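Local coordinates for maltose-binding protein MalE1 (Thermotoga maritima, PDB 6DTU) that probably captures maltose and longer maltodextrins for uptake by a sugar transporter, and holds maltotetraose in its cleft in this crystal, at residues M337-A342 with E367-Q372. Residues are numbered along the deposited sequence; the frame is centred on the assembly and turned at random.
Sequences MAAVWA and ERIKAQ. With GLC (alpha-D-glucopyranose), chain C; GLC (alpha-D-glucopyranose), chain B.
Ala-339 and Ile-369 bring the two backbones closest, CA to CA 5.5 Å, where the turn leading into helix 341-352 packs on helix 358-374 of this periplasmic binding protein, beside its sugar cleft. Ile-369 makes the largest single contribution: CG1 lies 3.5 Å from Ala-339 O. With CG1 beside the backbone N (chi1 -62°), CG2 stands anti to that N and meets Val-340 CG2 at 4.0 Å. Val-169 and Phe-170 of strand 168-173 also pack on Val-340, and Ile-182 touches Ile-369, extending the apolar seam. One turn further along the helix, Gln-372 reaches Ala-339 through its CB, 4.1 Å from Ala-339 CB. Trp-341 points away from helix 358-374 and lays one indole face on the glucose of chain C, whose C4 stands 3.8 Å above the ring plane toward its rim, an aromatic platform for a sugar, as in other maltose-binding proteins, consistent with CH-pi contact; Met-337 CE covers the opposite face. O5 of the glucose of chain B approaches the ring obliquely and lies 3.5 Å from Trp-341 CB. A leucine in place of Trp-341 would probably lose the flat platform under the glucose of chain C and leave Met-337 CE without its aromatic partner. Arg-368, extended from CG to NE, reaches across to helix 341-352, where NH1 forms a salt bridge with Asp-346 OD2, its guanidinium passing over the carbonyl carbon of Ala-342 while NH2 comes to 3.5 Å from Ala-342 CB.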
# COMPACT_ATOMS: atom_id res chain seq x y z
N MET A 337 -13.44 -2.52 -6.57
CA MET A 337 -12.64 -1.66 -5.70
C MET A 337 -12.27 -0.36 -6.39
O MET A 337 -11.97 0.63 -5.72
CB MET A 337 -11.39 -2.41 -5.25
CG MET A 337 -10.65 -1.78 -4.06
SD MET A 337 -11.73 -1.74 -2.61
CE MET A 337 -10.81 -0.62 -1.56
N ALA A 338 -12.22 -0.35 -7.73
CA ALA A 338 -11.86 0.87 -8.44
C ALA A 338 -12.84 2.00 -8.13
O ALA A 338 -12.47 3.18 -8.17
CB ALA A 338 -11.82 0.61 -9.95
N ALA A 339 -14.08 1.66 -7.82
CA ALA A 339 -15.09 2.67 -7.50
C ALA A 339 -14.94 3.22 -6.08
O ALA A 339 -15.70 4.12 -5.71
CB ALA A 339 -16.49 2.06 -7.65
N VAL A 340 -14.02 2.72 -5.28
CA VAL A 340 -14.04 3.03 -3.86
C VAL A 340 -13.15 4.22 -3.52
O VAL A 340 -13.55 5.12 -2.78
CB VAL A 340 -13.69 1.77 -3.02
CG1 VAL A 340 -13.46 2.15 -1.55
CG2 VAL A 340 -14.80 0.73 -3.15
N TRP A 341 -11.91 4.23 -4.03
CA TRP A 341 -10.88 5.11 -3.50
C TRP A 341 -11.23 6.58 -3.68
O TRP A 341 -11.09 7.38 -2.75
CB TRP A 341 -9.56 4.82 -4.20
CG TRP A 341 -9.10 3.38 -4.10
CD1 TRP A 341 -9.11 2.45 -5.10
CD2 TRP A 341 -8.55 2.73 -2.94
NE1 TRP A 341 -8.59 1.27 -4.65
CE2 TRP A 341 -8.24 1.40 -3.33
CE3 TRP A 341 -8.29 3.13 -1.63
CZ2 TRP A 341 -7.67 0.48 -2.46
CZ3 TRP A 341 -7.72 2.21 -0.76
CH2 TRP A 341 -7.44 0.89 -1.17
N ALA A 342 -11.62 6.97 -4.90
CA ALA A 342 -11.84 8.39 -5.17
C ALA A 342 -13.02 8.95 -4.37
O ALA A 342 -12.96 10.08 -3.88
CB ALA A 342 -12.03 8.64 -6.67
N GLU A 367 -23.24 6.36 -1.48
CA GLU A 367 -24.16 6.47 -2.62
C GLU A 367 -23.39 6.64 -3.92
O GLU A 367 -23.80 6.10 -4.97
CB GLU A 367 -25.12 7.65 -2.43
CG GLU A 367 -25.79 7.71 -1.07
CD GLU A 367 -26.92 8.73 -1.01
OE1 GLU A 367 -27.91 8.49 -0.28
OE2 GLU A 367 -26.82 9.79 -1.67
N ARG A 368 -22.27 7.35 -3.88
CA ARG A 368 -21.45 7.49 -5.08
C ARG A 368 -20.84 6.15 -5.48
O ARG A 368 -20.90 5.78 -6.65
CB ARG A 368 -20.38 8.56 -4.86
CG ARG A 368 -19.40 8.70 -6.00
CD ARG A 368 -18.38 9.79 -5.73
NE ARG A 368 -17.18 9.64 -6.55
CZ ARG A 368 -16.16 10.49 -6.52
NH1 ARG A 368 -16.21 11.54 -5.71
NH2 ARG A 368 -15.10 10.29 -7.28
N ILE A 369 -20.31 5.40 -4.51
CA ILE A 369 -19.69 4.11 -4.82
C ILE A 369 -20.72 3.16 -5.41
O ILE A 369 -20.46 2.48 -6.41
CB ILE A 369 -19.05 3.52 -3.55
CG1 ILE A 369 -17.95 4.45 -3.04
CG2 ILE A 369 -18.52 2.14 -3.84
CD1 ILE A 369 -17.45 4.08 -1.65
N LYS A 370 -21.90 3.10 -4.78
CA LYS A 370 -22.94 2.18 -5.23
C LYS A 370 -23.40 2.52 -6.65
O LYS A 370 -23.52 1.64 -7.50
CB LYS A 370 -24.13 2.24 -4.27
CG LYS A 370 -23.86 1.68 -2.89
CD LYS A 370 -25.10 1.63 -2.02
CE LYS A 370 -25.96 0.44 -2.40
NZ LYS A 370 -25.29 -0.87 -2.08
N ALA A 371 -23.62 3.81 -6.92
CA ALA A 371 -24.08 4.19 -8.25
C ALA A 371 -23.06 3.80 -9.30
O ALA A 371 -23.42 3.30 -10.38
CB ALA A 371 -24.39 5.69 -8.29
N GLN A 372 -21.78 3.97 -9.00
CA GLN A 372 -20.75 3.60 -9.96
C GLN A 372 -20.68 2.09 -10.14
O GLN A 372 -20.51 1.62 -11.27
CB GLN A 372 -19.43 4.25 -9.55
CG GLN A 372 -19.29 5.74 -10.00
CD GLN A 372 -20.32 6.73 -9.41
OE1 GLN A 372 -21.47 6.40 -9.13
NE2 GLN A 372 -19.89 7.98 -9.24
C1 GLC C . -3.67 1.98 -2.53
C2 GLC C . -4.09 1.17 -3.70
C3 GLC C . -4.15 1.99 -4.95
C4 GLC C . -5.09 3.12 -4.83
C5 GLC C . -4.70 4.03 -3.64
C6 GLC C . -5.66 5.02 -3.39
O2 GLC C . -3.12 0.10 -3.89
O3 GLC C . -4.55 1.13 -6.07
O4 GLC C . -5.01 3.89 -6.06
O5 GLC C . -4.59 3.13 -2.37
O6 GLC C . -5.20 5.83 -2.33
C1 GLC B . -6.13 3.73 -6.91
C2 GLC B . -5.65 3.73 -8.31
C3 GLC B . -5.16 5.06 -8.71
C4 GLC B . -6.20 6.13 -8.53
C5 GLC B . -6.62 6.24 -7.04
C6 GLC B . -7.66 7.20 -6.80
O2 GLC B . -4.54 2.73 -8.42
O3 GLC B . -4.78 4.98 -10.12
O4 GLC B . -5.67 7.38 -8.97
O5 GLC B . -7.10 4.82 -6.66
O6 GLC B . -8.80 6.84 -7.54